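Long-range contacts in folylpolyglutamate synthase protein FOLC (Mycobacterium tuberculosis, PDB 2VOS), which probably catalyses ATP-driven addition of L-glutamate to dihydropteroate, and of successive glutamates to tetrahydrofolate to build its polyglutamate tail: residues A[150-155]-A[182-187]; A[51-56]-A[132-137]; A[106-111]-A[161-166]; A[28-33]-A[119-124]. One frame throughout, in Å; residues are numbered along the deposited sequence. Where two conformers were deposited one is given.

Interaction 1: A[150-155]-A[182-187]; sequences SKFEVL and DATNVI
Glu153 and Ala183 mark the closest approach of the two backbones, with 5.6 Å between their CA atoms. One side is the first turn of helix 151-165. The other is a type I beta turn from Asp182 to Asn185, closed by Asn185 N bonding to Asp182 O. No hydrogen bond links the segments, so the contact rests on side-chain packing. The methyl CB of Ala183 touches both helix residues, lying 3.8 Å from Glu153 CG and 3.9 Å from Phe152 CD2. Because Phe152 has CG anti to the backbone N (chi1 -170°), its ring reaches toward the turn. There CE2 comes within 3.5 Å of Asp182 OD1, while OD2 of that carboxylate lies at the ring edge, in its plane; the two planes are turned 48° apart. Further out, Phe152 CZ meets Thr184 CG2 at 4.1 Å. The carboxylate of Asp182 is gripped from several directions: OD2 takes a short 2.5 Å bond from Thr184 OG1 on its anti lone pair and a second, from above the carboxylate plane, from Thr184 N, while Gly176 N and Met177 N supply further donors to OD2 and OD1. On the helix side, Glu153 N donates to Ser150 OG at 3.0 Å and Ser150 N returns a bond to Glu153 OE1, whose partner oxygen OE2 pairs with Arg49. A capping box thus faces an Asx turn, within the P-loop-type Mur ligase middle domain, the side chain of Asp182 standing about 8 Å from that of the ADP-binding Lys75.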
loop_
_atom_site.group_PDB
_atom_site.type_symbol
_atom_site.label_atom_id
_atom_site.label_comp_id
_atom_site.label_asym_id
_atom_site.label_seq_id
_atom_site.Cartn_x
_atom_site.Cartn_y
_atom_site.Cartn_z
ATOM N N SER A 150 4.754 -20.634 -1.148
ATOM C CA SER A 150 3.494 -19.905 -1.082
ATOM C C SER A 150 3.324 -19.068 -2.326
ATOM O O SER A 150 4.286 -18.811 -3.072
ATOM C CB SER A 150 3.480 -18.967 0.102
ATOM O OG SER A 150 4.417 -17.919 -0.071
ATOM N N LYS A 151 2.100 -18.626 -2.548
ATOM C CA LYS A 151 1.843 -17.737 -3.657
ATOM C C LYS A 151 2.659 -16.432 -3.550
ATOM O O LYS A 151 3.218 -15.958 -4.543
ATOM C CB LYS A 151 0.355 -17.428 -3.700
ATOM C CG LYS A 151 0.067 -16.347 -4.697
ATOM C CD LYS A 151 -1.442 -16.167 -4.903
ATOM C CE LYS A 151 -1.630 -15.212 -6.156
ATOM N NZ LYS A 151 -3.128 -14.900 -6.422
ATOM N N PHE A 152 2.757 -15.845 -2.352
ATOM C CA PHE A 152 3.567 -14.663 -2.208
ATOM C C PHE A 152 5.055 -14.914 -2.555
ATOM O O PHE A 152 5.722 -14.080 -3.237
ATOM C CB PHE A 152 3.411 -13.988 -0.816
ATOM C CG PHE A 152 4.081 -12.609 -0.772
ATOM C CD1 PHE A 152 3.607 -11.573 -1.602
ATOM C CD2 PHE A 152 5.215 -12.376 0.017
ATOM C CE1 PHE A 152 4.206 -10.307 -1.614
ATOM C CE2 PHE A 152 5.825 -11.129 0.013
ATOM C CZ PHE A 152 5.338 -10.080 -0.804
ATOM N N GLU A 153 5.605 -16.038 -2.107
ATOM C CA GLU A 153 6.990 -16.367 -2.468
ATOM C C GLU A 153 7.188 -16.412 -3.995
ATOM O O GLU A 153 8.128 -15.845 -4.528
ATOM C CB GLU A 153 7.383 -17.692 -1.824
ATOM C CG GLU A 153 7.701 -17.512 -0.362
ATOM C CD GLU A 153 7.862 -18.855 0.380
ATOM O OE1 GLU A 153 7.652 -19.925 -0.211
ATOM O OE2 GLU A 153 8.206 -18.835 1.567
ATOM N N VAL A 154 6.280 -17.065 -4.693
ATOM C CA VAL A 154 6.352 -17.137 -6.137
ATOM C C VAL A 154 6.188 -15.752 -6.797
ATOM O O VAL A 154 6.956 -15.421 -7.716
ATOM C CB VAL A 154 5.337 -18.157 -6.698
ATOM C CG1 VAL A 154 5.422 -18.165 -8.218
ATOM C CG2 VAL A 154 5.644 -19.565 -6.124
ATOM N N LEU A 155 5.205 -14.948 -6.355
ATOM C CA LEU A 155 5.061 -13.605 -6.900
ATOM C C LEU A 155 6.331 -12.797 -6.699
ATOM O O LEU A 155 6.763 -12.041 -7.571
ATOM C CB LEU A 155 3.903 -12.875 -6.235
ATOM C CG LEU A 155 2.515 -13.375 -6.570
ATOM C CD1 LEU A 155 1.442 -12.759 -5.573
ATOM C CD2 LEU A 155 2.189 -13.111 -8.045
ATOM N N ASP A 182 9.828 -11.785 5.770
ATOM C CA ASP A 182 9.016 -11.624 4.551
ATOM C C ASP A 182 9.831 -12.154 3.353
ATOM O O ASP A 182 11.055 -12.018 3.341
ATOM C CB ASP A 182 8.713 -10.111 4.321
ATOM C CG ASP A 182 7.803 -9.892 3.149
ATOM O OD1 ASP A 182 6.613 -10.296 3.285
ATOM O OD2 ASP A 182 8.304 -9.420 2.086
ATOM N N ALA A 183 9.166 -12.698 2.335
ATOM C CA ALA A 183 9.851 -13.252 1.166
ATOM C C ALA A 183 10.753 -12.216 0.455
ATOM O O ALA A 183 11.728 -12.597 -0.177
ATOM C CB ALA A 183 8.797 -13.862 0.133
ATOM N N THR A 184 10.450 -10.920 0.577
ATOM C CA THR A 184 11.257 -9.905 -0.122
ATOM C C THR A 184 12.598 -9.711 0.587
ATOM O O THR A 184 13.483 -9.042 0.058
ATOM C CB THR A 184 10.538 -8.491 -0.126
ATOM O OG1 THR A 184 10.255 -8.069 1.227
ATOM C CG2 THR A 184 9.189 -8.577 -0.892
ATOM N N ASN A 185 12.743 -10.276 1.786
ATOM C CA ASN A 185 13.895 -9.898 2.613
ATOM C C ASN A 185 15.167 -10.699 2.240
ATOM O O ASN A 185 15.856 -11.202 3.098
ATOM C CB ASN A 185 13.564 -10.022 4.098
ATOM C CG ASN A 185 14.533 -9.243 4.978
ATOM O OD1 ASN A 185 15.084 -8.230 4.542
ATOM N ND2 ASN A 185 14.734 -9.697 6.211
ATOM N N VAL A 186 15.477 -10.783 0.960
ATOM C CA VAL A 186 16.645 -11.480 0.481
ATOM C C VAL A 186 17.446 -10.523 -0.407
ATOM O O VAL A 186 18.201 -10.981 -1.276
ATOM C CB VAL A 186 16.227 -12.732 -0.399
ATOM C CG1 VAL A 186 15.743 -13.814 0.495
ATOM C CG2 VAL A 186 15.112 -12.359 -1.417
ATOM N N ILE A 187 17.265 -9.204 -0.214
ATOM C CA ILE A 187 17.877 -8.218 -1.092
ATOM C C ILE A 187 18.974 -7.308 -0.495
ATOM O O ILE A 187 19.725 -6.648 -1.300
ATOM C CB ILE A 187 16.838 -7.333 -1.750
ATOM C CG1 ILE A 187 15.872 -6.729 -0.715
ATOM C CG2 ILE A 187 16.090 -8.169 -2.748
ATOM C CD1 ILE A 187 14.803 -5.755 -1.376
#

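Interaction 2: A[51-56]-A[132-137]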
loop_
_atom_site.group_PDB
_atom_site.type_symbol
_atom_site.label_atom_id
_atom_site.label_comp_id
_atom_site.label_asym_id
_atom_site.label_seq_id
_atom_site.Cartn_x
_atom_site.Cartn_y
_atom_site.Cartn_z
ATOM N N SER A 51 15.083 -18.209 -0.569
ATOM C CA SER A 51 16.540 -18.183 -0.788
ATOM C C SER A 51 17.037 -19.265 -1.747
ATOM O O SER A 51 17.856 -18.989 -2.616
ATOM C CB SER A 51 17.318 -18.301 0.506
ATOM O OG SER A 51 17.050 -17.178 1.317
ATOM N N ALA A 52 16.576 -20.500 -1.555
ATOM C CA ALA A 52 16.947 -21.570 -2.449
ATOM C C ALA A 52 16.536 -21.258 -3.887
ATOM O O ALA A 52 17.295 -21.516 -4.823
ATOM C CB ALA A 52 16.340 -22.910 -1.978
ATOM N N LEU A 53 15.297 -20.794 -4.068
ATOM C CA LEU A 53 14.812 -20.472 -5.426
ATOM C C LEU A 53 15.682 -19.383 -6.083
ATOM O O LEU A 53 16.070 -19.511 -7.273
ATOM C CB LEU A 53 13.372 -20.032 -5.379
ATOM C CG LEU A 53 12.781 -19.673 -6.774
ATOM C CD1 LEU A 53 12.943 -20.822 -7.823
ATOM C CD2 LEU A 53 11.324 -19.212 -6.664
HETATM N N MSE A 54 15.969 -18.301 -5.353
HETATM C CA MSE A 54 16.853 -17.239 -5.877
HETATM C C MSE A 54 18.222 -17.836 -6.279
HETATM O O MSE A 54 18.749 -17.502 -7.324
HETATM C CB MSE A 54 17.121 -16.162 -4.830
HETATM C CG MSE A 54 16.016 -15.165 -4.596
HETATM SE SE MSE A 54 15.322 -14.383 -6.287
HETATM C CE MSE A 54 13.755 -15.370 -5.952
ATOM N N ASP A 55 18.804 -18.720 -5.453
ATOM C CA ASP A 55 20.036 -19.401 -5.883
ATOM C C ASP A 55 19.927 -20.112 -7.242
ATOM O O ASP A 55 20.807 -19.974 -8.095
ATOM C CB ASP A 55 20.507 -20.435 -4.863
ATOM C CG ASP A 55 21.104 -19.803 -3.686
ATOM O OD1 ASP A 55 21.048 -18.534 -3.606
ATOM O OD2 ASP A 55 21.621 -20.557 -2.832
ATOM N N LEU A 56 18.893 -20.918 -7.397
ATOM C CA LEU A 56 18.647 -21.610 -8.664
ATOM C C LEU A 56 18.484 -20.631 -9.835
ATOM O O LEU A 56 18.831 -20.948 -10.970
ATOM C CB LEU A 56 17.358 -22.449 -8.563
ATOM C CG LEU A 56 17.458 -23.735 -7.728
ATOM C CD1 LEU A 56 16.094 -24.435 -7.684
ATOM C CD2 LEU A 56 18.512 -24.663 -8.336
ATOM N N ALA A 132 8.951 -25.525 -9.249
ATOM C CA ALA A 132 8.572 -26.966 -9.085
ATOM C C ALA A 132 9.674 -27.740 -8.348
ATOM O O ALA A 132 9.419 -28.624 -7.538
ATOM C CB ALA A 132 8.328 -27.619 -10.442
ATOM N N LEU A 133 10.926 -27.410 -8.651
ATOM C CA LEU A 133 12.033 -28.154 -8.063
ATOM C C LEU A 133 12.127 -27.853 -6.572
ATOM O O LEU A 133 12.309 -28.760 -5.767
ATOM C CB LEU A 133 13.337 -27.796 -8.775
ATOM C CG LEU A 133 14.573 -28.591 -8.362
ATOM C CD1 LEU A 133 14.341 -30.115 -8.561
ATOM C CD2 LEU A 133 15.779 -28.111 -9.185
ATOM N N ILE A 134 12.000 -26.585 -6.200
ATOM C CA ILE A 134 11.962 -26.218 -4.779
ATOM C C ILE A 134 10.747 -26.832 -4.088
ATOM O O ILE A 134 10.874 -27.332 -2.955
ATOM C CB ILE A 134 11.968 -24.681 -4.535
ATOM C CG1 ILE A 134 13.240 -24.027 -5.078
ATOM C CG2 ILE A 134 11.822 -24.367 -3.024
ATOM C CD1 ILE A 134 14.549 -24.682 -4.581
ATOM N N ASP A 135 9.578 -26.807 -4.745
ATOM C CA ASP A 135 8.351 -27.416 -4.181
ATOM C C ASP A 135 8.637 -28.877 -3.837
ATOM O O ASP A 135 8.228 -29.345 -2.803
ATOM C CB ASP A 135 7.149 -27.433 -5.164
ATOM C CG ASP A 135 6.442 -26.080 -5.335
ATOM O OD1 ASP A 135 6.470 -25.183 -4.455
ATOM O OD2 ASP A 135 5.815 -25.904 -6.390
ATOM N N GLN A 136 9.303 -29.599 -4.735
ATOM C CA GLN A 136 9.574 -31.035 -4.543
ATOM C C GLN A 136 10.686 -31.291 -3.488
ATOM O O GLN A 136 10.549 -32.187 -2.650
ATOM C CB GLN A 136 9.911 -31.732 -5.878
ATOM N N GLN A 137 11.788 -30.527 -3.568
ATOM C CA GLN A 137 12.889 -30.656 -2.618
ATOM C C GLN A 137 12.415 -30.290 -1.213
ATOM O O GLN A 137 12.871 -30.883 -0.218
ATOM C CB GLN A 137 14.083 -29.796 -3.029
ATOM C CG GLN A 137 15.041 -30.492 -3.971
ATOM C CD GLN A 137 16.077 -29.539 -4.588
ATOM O OE1 GLN A 137 16.307 -28.401 -4.115
ATOM N NE2 GLN A 137 16.705 -30.007 -5.667
#
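Ile134 is the central side chain, its CD1 methyl wedged against residues one turn apart on helix 48-56: Ala52 CB lies 3.6 Å from Ile134 CD1, and Leu56 CD1 only 3.5 Å from it, tighter than usual van der Waals contact. The CG1 methylene of Ile134 rests on the backbone between them, 3.9 Å from Leu53 CA. Both bends of Ile134 contribute, since CG1 stands beside the backbone N (chi1 -62°) and chi2 turns the chain again (-53°). Leu56 runs past Ile134 in the opposite direction, and its CD1 also reaches Leu133 CD2 at 4.0 Å, extending the apolar patch toward the exposed side of the helix pair. The contact is wholly apolar, for no hydrogen bond crosses. Geometrically this is a packed pair of helices running in roughly opposite senses: the axes approach to 9.9 Å, their N-to-C directions 139° apart, and the nearest CA pair, Leu53 and Ile134, is separated by 6.4 Å. The two helices share a third neighbour in the alpha/beta fold. Beyond its contact with Ile134, the side chain of Leu53 touches Leu130 and Val131 of helix 117-140, and Ala157 of helix 151-165; Met54, a selenomethionine, packs on Ala157 and Phe160 of that same helix. Asp135, next to Ile134 in sequence, has two partners outside the pair: OD2 forms a salt bridge with Arg37 and OD1 accepts from Met149 N. In helix 48-56, the hydroxyl of Ser51 bonds one turn back to Leu47 O.

Interaction 3: A[106-111]-A[161-166]; sequences ERISID and AAFADA
The Phe163 ring meets Ile110 CD1 at its edge, near the ring plane, with CD1 of the isoleucine 3.6 Å from CD1 of the ring. Two further neighbours approach CE1 obliquely from opposite sides of the ring plane: Ile108 CG2 stands 4.0 Å from Phe163 CE1, and the backbone Ser109 O stands 3.7 Å from that carbon. This is the helix-on-sheet packing of an alpha/beta fold. Strand 108-110 belongs to the large mixed sheet, and the C-terminal part of helix 151-165 lies over it with an axis separation of 9.4 Å and only 15° between the directions. In the strand, Ile108 and Ile110 direct their side chains at the helix while Ser109 sends its own away, to the face where its side chain is about 9 Å from that of the ADP-binding Thr76. Backbone bonds of Ser109 with Arg95 and of Ile108 with Ile115 hold the strand between its sheet neighbours. From the helix, Phe163 extends its ring toward the sheet because CG sits beside the backbone N (chi1 -64°), and the ring also touches Thr96 of the adjoining strand. Beside it the methyl of Ala162 packs on the strand, its CB 3.9 Å from Ile108 CG2, and also touches Thr123 of helix 117-140. Arg92 joins the two segments, with a salt bridge to Asp111 OD2 and a weak hydrogen bond to Ala166 O. Ile110 CD1, for its part, comes to 4.1 Å from Ala166 CB.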
loop_
_atom_site.group_PDB
_atom_site.type_symbol
_atom_site.label_atom_id
_atom_site.label_comp_id
_atom_site.label_asym_id
_atom_site.label_seq_id
_atom_site.Cartn_x
_atom_site.Cartn_y
_atom_site.Cartn_z
ATOM N N GLU A 106 -0.592 -5.779 -11.303
ATOM C CA GLU A 106 -0.237 -4.546 -10.612
ATOM C C GLU A 106 0.977 -4.785 -9.718
ATOM O O GLU A 106 1.613 -3.833 -9.263
ATOM C CB GLU A 106 -1.361 -4.094 -9.671
ATOM C CG GLU A 106 -2.587 -3.487 -10.381
ATOM C CD GLU A 106 -3.797 -3.521 -9.430
ATOM O OE1 GLU A 106 -3.626 -3.175 -8.227
ATOM O OE2 GLU A 106 -4.887 -3.968 -9.862
ATOM N N ARG A 107 1.195 -6.038 -9.366
ATOM C CA ARG A 107 2.274 -6.377 -8.383
ATOM C C ARG A 107 3.662 -6.280 -8.988
ATOM O O ARG A 107 4.623 -6.281 -8.242
ATOM C CB ARG A 107 2.124 -7.817 -7.876
ATOM C CG ARG A 107 0.774 -7.970 -7.115
ATOM C CD ARG A 107 0.442 -9.441 -6.852
ATOM N NE ARG A 107 -0.696 -9.506 -5.898
ATOM C CZ ARG A 107 -0.581 -9.538 -4.551
ATOM N NH1 ARG A 107 0.629 -9.545 -3.933
ATOM N NH2 ARG A 107 -1.703 -9.588 -3.807
ATOM N N ILE A 108 3.766 -6.222 -10.318
ATOM C CA ILE A 108 5.087 -6.097 -10.949
ATOM C C ILE A 108 5.012 -5.024 -12.001
ATOM O O ILE A 108 4.334 -5.197 -13.017
ATOM C CB ILE A 108 5.521 -7.443 -11.622
ATOM C CG1 ILE A 108 5.355 -8.603 -10.614
ATOM C CG2 ILE A 108 6.960 -7.322 -12.266
ATOM C CD1 ILE A 108 5.481 -10.046 -11.229
ATOM N N SER A 109 5.706 -3.911 -11.762
ATOM C CA SER A 109 5.691 -2.784 -12.644
ATOM C C SER A 109 7.090 -2.507 -13.107
ATOM O O SER A 109 8.043 -2.694 -12.344
ATOM C CB SER A 109 5.164 -1.533 -11.922
ATOM O OG SER A 109 3.797 -1.760 -11.510
ATOM N N ILE A 110 7.212 -2.092 -14.357
ATOM C CA ILE A 110 8.531 -1.645 -14.935
ATOM C C ILE A 110 8.255 -0.293 -15.566
ATOM O O ILE A 110 7.190 -0.153 -16.205
ATOM C CB ILE A 110 9.012 -2.609 -16.077
ATOM C CG1 ILE A 110 9.160 -4.068 -15.563
ATOM C CG2 ILE A 110 10.333 -2.033 -16.760
ATOM C CD1 ILE A 110 10.237 -4.230 -14.578
ATOM N N ASP A 111 9.128 0.682 -15.312
ATOM C CA ASP A 111 9.030 2.020 -15.869
ATOM C C ASP A 111 7.758 2.681 -15.375
ATOM O O ASP A 111 7.191 3.471 -16.106
ATOM C CB ASP A 111 8.961 1.973 -17.409
ATOM C CG ASP A 111 10.230 1.365 -18.047
ATOM O OD1 ASP A 111 11.351 1.816 -17.686
ATOM O OD2 ASP A 111 10.094 0.462 -18.923
ATOM N N ALA A 161 12.823 -11.773 -10.869
ATOM C CA ALA A 161 13.252 -12.302 -12.209
ATOM C C ALA A 161 12.925 -11.257 -13.281
ATOM O O ALA A 161 13.720 -10.961 -14.191
ATOM C CB ALA A 161 12.491 -13.605 -12.501
ATOM N N ALA A 162 11.721 -10.702 -13.205
ATOM C CA ALA A 162 11.293 -9.764 -14.234
ATOM C C ALA A 162 12.194 -8.520 -14.167
ATOM O O ALA A 162 12.489 -7.887 -15.210
ATOM C CB ALA A 162 9.828 -9.355 -13.980
ATOM N N PHE A 163 12.624 -8.120 -12.968
ATOM C CA PHE A 163 13.449 -6.912 -12.886
ATOM C C PHE A 163 14.798 -7.166 -13.564
ATOM O O PHE A 163 15.379 -6.245 -14.151
ATOM C CB PHE A 163 13.691 -6.459 -11.422
ATOM C CG PHE A 163 12.416 -6.055 -10.693
ATOM C CD1 PHE A 163 11.267 -5.696 -11.420
ATOM C CD2 PHE A 163 12.372 -6.050 -9.289
ATOM C CE1 PHE A 163 10.104 -5.310 -10.727
ATOM C CE2 PHE A 163 11.228 -5.656 -8.585
ATOM C CZ PHE A 163 10.092 -5.304 -9.299
ATOM N N ALA A 164 15.321 -8.384 -13.415
ATOM C CA ALA A 164 16.598 -8.746 -14.079
ATOM C C ALA A 164 16.415 -8.938 -15.614
ATOM O O ALA A 164 17.320 -8.618 -16.390
ATOM C CB ALA A 164 17.201 -10.018 -13.421
ATOM N N ASP A 165 15.269 -9.500 -16.030
ATOM C CA ASP A 165 14.900 -9.632 -17.457
ATOM C C ASP A 165 14.813 -8.312 -18.163
ATOM O O ASP A 165 15.066 -8.250 -19.365
ATOM C CB ASP A 165 13.495 -10.280 -17.600
ATOM C CG ASP A 165 13.484 -11.767 -17.219
ATOM O OD1 ASP A 165 14.567 -12.415 -17.205
ATOM O OD2 ASP A 165 12.379 -12.297 -16.941
ATOM N N ALA A 166 14.404 -7.244 -17.443
ATOM C CA ALA A 166 14.053 -5.973 -18.129
ATOM C C ALA A 166 15.203 -5.326 -18.917
ATOM O O ALA A 166 15.023 -4.989 -20.119
ATOM C CB ALA A 166 13.414 -4.946 -17.134
#

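Interaction 4: A[28-33]-A[119-124]; sequences LQVEHL and QYVATY
Val30 is the apolar centre, and both its methyls meet Tyr124. CG1 sits over one face of the Tyr124 ring, 4.0 Å from the centroid and 21° off the ring normal, a CH-pi contact; it is displaced toward the ring's rim, so Tyr124 CG is the nearest ring atom at 3.7 Å. The same methyl also approaches Tyr120 CE2, at 4.1 Å. CG2 of Val30 lies 3.8 Å from Tyr124 CD2 and also reaches Val121 CG2, at 4.0 Å. Further along the helix Leu33 lies across the end of the Tyr124 ring, with CD1 3.8 Å from Tyr124 OH; that hydroxyl finds its polar partner in Glu128, on its own helix. Polar contact appears at the margin, where Tyr120 OH donates to Glu31 OE2 over 2.6 Å. The Glu31 chain starts out away from helix 117-140 and doubles back through its bend at chi2 (-59°), which sets OE2 at the ring's edge, near the plane of Tyr120, while the hydroxyl meets the carboxylate from above its plane. The other oxygen, OE1, forms a salt bridge with Lys151, so the buried carboxylate is probably held as an anion and gripped from two sides. The axes of helices 23-34 and 117-140 come within 10.2 Å, with 46° between their directions. Behind the contact, helix 151-165 offers Leu155 and Met158 to Tyr120, and Met158 also to Tyr124, while Pro104 and Ile115, in loops, also touch Tyr120.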
loop_
_atom_site.group_PDB
_atom_site.type_symbol
_atom_site.label_atom_id
_atom_site.label_comp_id
_atom_site.label_asym_id
_atom_site.label_seq_id
_atom_site.Cartn_x
_atom_site.Cartn_y
_atom_site.Cartn_z
ATOM N N LEU A 28 -5.458 -15.781 -16.158
ATOM C CA LEU A 28 -6.398 -16.447 -15.221
ATOM C C LEU A 28 -5.957 -17.895 -14.880
ATOM O O LEU A 28 -6.068 -18.368 -13.731
ATOM C CB LEU A 28 -7.808 -16.460 -15.834
ATOM C CG LEU A 28 -8.378 -15.022 -15.878
ATOM C CD1 LEU A 28 -9.830 -14.958 -16.349
ATOM C CD2 LEU A 28 -8.302 -14.393 -14.535
ATOM N N GLN A 29 -5.451 -18.588 -15.887
ATOM C CA GLN A 29 -4.913 -19.925 -15.676
ATOM C C GLN A 29 -3.776 -19.888 -14.636
ATOM O O GLN A 29 -3.721 -20.703 -13.702
ATOM C CB GLN A 29 -4.316 -20.394 -16.996
ATOM C CG GLN A 29 -4.564 -21.794 -17.429
ATOM C CD GLN A 29 -4.376 -21.922 -18.947
ATOM O OE1 GLN A 29 -3.284 -21.708 -19.478
ATOM N NE2 GLN A 29 -5.449 -22.242 -19.642
ATOM N N VAL A 30 -2.827 -18.969 -14.814
ATOM C CA VAL A 30 -1.752 -18.870 -13.829
ATOM C C VAL A 30 -2.256 -18.610 -12.424
ATOM O O VAL A 30 -1.759 -19.235 -11.452
ATOM C CB VAL A 30 -0.679 -17.852 -14.228
ATOM C CG1 VAL A 30 0.334 -17.583 -13.008
ATOM C CG2 VAL A 30 0.038 -18.338 -15.521
ATOM N N GLU A 31 -3.224 -17.688 -12.288
ATOM C CA GLU A 31 -3.714 -17.292 -10.942
ATOM C C GLU A 31 -4.451 -18.480 -10.271
ATOM O O GLU A 31 -4.381 -18.670 -9.021
ATOM C CB GLU A 31 -4.692 -16.114 -11.043
ATOM C CG GLU A 31 -3.991 -14.824 -11.337
ATOM C CD GLU A 31 -3.003 -14.537 -10.244
ATOM O OE1 GLU A 31 -3.433 -14.112 -9.168
ATOM O OE2 GLU A 31 -1.795 -14.747 -10.443
ATOM N N HIS A 32 -5.196 -19.224 -11.096
ATOM C CA HIS A 32 -5.899 -20.442 -10.617
ATOM C C HIS A 32 -4.891 -21.421 -9.973
ATOM O O HIS A 32 -5.152 -21.964 -8.903
ATOM C CB HIS A 32 -6.666 -21.127 -11.758
ATOM C CG HIS A 32 -7.544 -22.264 -11.304
ATOM N ND1 HIS A 32 -8.539 -22.113 -10.356
ATOM C CD2 HIS A 32 -7.569 -23.570 -11.664
ATOM C CE1 HIS A 32 -9.140 -23.272 -10.153
ATOM N NE2 HIS A 32 -8.570 -24.174 -10.934
ATOM N N LEU A 33 -3.732 -21.623 -10.609
ATOM C CA LEU A 33 -2.696 -22.466 -10.015
ATOM C C LEU A 33 -2.149 -21.861 -8.743
ATOM O O LEU A 33 -2.006 -22.569 -7.748
ATOM C CB LEU A 33 -1.486 -22.681 -10.948
ATOM C CG LEU A 33 -1.731 -23.507 -12.201
ATOM C CD1 LEU A 33 -0.395 -23.566 -12.962
ATOM C CD2 LEU A 33 -2.255 -24.880 -11.835
ATOM N N GLN A 119 3.362 -10.764 -20.281
ATOM C CA GLN A 119 4.649 -10.744 -19.640
ATOM C C GLN A 119 4.537 -11.416 -18.288
ATOM O O GLN A 119 5.523 -12.010 -17.830
ATOM C CB GLN A 119 5.080 -9.304 -19.416
ATOM C CG GLN A 119 5.738 -8.683 -20.650
ATOM C CD GLN A 119 5.573 -7.144 -20.802
ATOM O OE1 GLN A 119 4.984 -6.417 -19.967
ATOM N NE2 GLN A 119 6.087 -6.661 -21.914
ATOM N N TYR A 120 3.379 -11.262 -17.604
ATOM C CA TYR A 120 3.219 -11.839 -16.246
ATOM C C TYR A 120 3.257 -13.354 -16.369
ATOM O O TYR A 120 3.940 -14.055 -15.607
ATOM C CB TYR A 120 1.897 -11.347 -15.657
ATOM C CG TYR A 120 1.474 -11.881 -14.295
ATOM C CD1 TYR A 120 1.787 -11.182 -13.124
ATOM C CD2 TYR A 120 0.723 -13.050 -14.165
ATOM C CE1 TYR A 120 1.374 -11.648 -11.845
ATOM C CE2 TYR A 120 0.298 -13.534 -12.839
ATOM C CZ TYR A 120 0.631 -12.804 -11.721
ATOM O OH TYR A 120 0.231 -13.198 -10.444
ATOM N N VAL A 121 2.483 -13.871 -17.326
ATOM C CA VAL A 121 2.476 -15.323 -17.636
ATOM C C VAL A 121 3.870 -15.807 -18.064
ATOM O O VAL A 121 4.314 -16.821 -17.562
ATOM C CB VAL A 121 1.405 -15.653 -18.738
ATOM C CG1 VAL A 121 1.494 -17.077 -19.232
ATOM C CG2 VAL A 121 -0.005 -15.356 -18.187
ATOM N N ALA A 122 4.557 -15.095 -18.991
ATOM C CA ALA A 122 5.889 -15.517 -19.436
ATOM C C ALA A 122 6.855 -15.543 -18.251
ATOM O O ALA A 122 7.705 -16.396 -18.177
ATOM C CB ALA A 122 6.433 -14.559 -20.519
ATOM N N THR A 123 6.726 -14.592 -17.323
ATOM C CA THR A 123 7.601 -14.579 -16.143
ATOM C C THR A 123 7.361 -15.803 -15.266
ATOM O O THR A 123 8.297 -16.453 -14.854
ATOM C CB THR A 123 7.443 -13.260 -15.349
ATOM O OG1 THR A 123 7.758 -12.180 -16.236
ATOM C CG2 THR A 123 8.398 -13.191 -14.177
ATOM N N TYR A 124 6.103 -16.133 -15.023
ATOM C CA TYR A 124 5.760 -17.316 -14.247
ATOM C C TYR A 124 6.307 -18.582 -14.959
ATOM O O TYR A 124 6.995 -19.412 -14.348
ATOM C CB TYR A 124 4.230 -17.420 -14.096
ATOM C CG TYR A 124 3.855 -18.733 -13.488
ATOM C CD1 TYR A 124 4.037 -18.956 -12.119
ATOM C CD2 TYR A 124 3.380 -19.763 -14.262
ATOM C CE1 TYR A 124 3.751 -20.163 -11.543
ATOM C CE2 TYR A 124 3.076 -20.955 -13.716
ATOM C CZ TYR A 124 3.271 -21.170 -12.349
ATOM O OH TYR A 124 2.984 -22.410 -11.791
#

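From the N terminus, interaction 4 closes first, bringing helix 23-34 to helix 117-140, and interaction 2 opens before it ends, joining helix 48-56 to a later part of that same helix; the two therefore cross. Interaction 3, starting at strand 108-110 and ending on helix 151-165, crosses both, and also interaction 1, which starts on that helix and runs to the loop before strand 191-194. Interaction 1 follows interactions 2 and 4 in series. None lies wholly within another. Direct links exist: Lys151 NZ reaches Glu31 OE1 at 2.9 Å, joining interactions 1 and 4, and Leu155 touches Arg107, joining 1 and 3. Helix 151-165 connects the outer helices with the sheet.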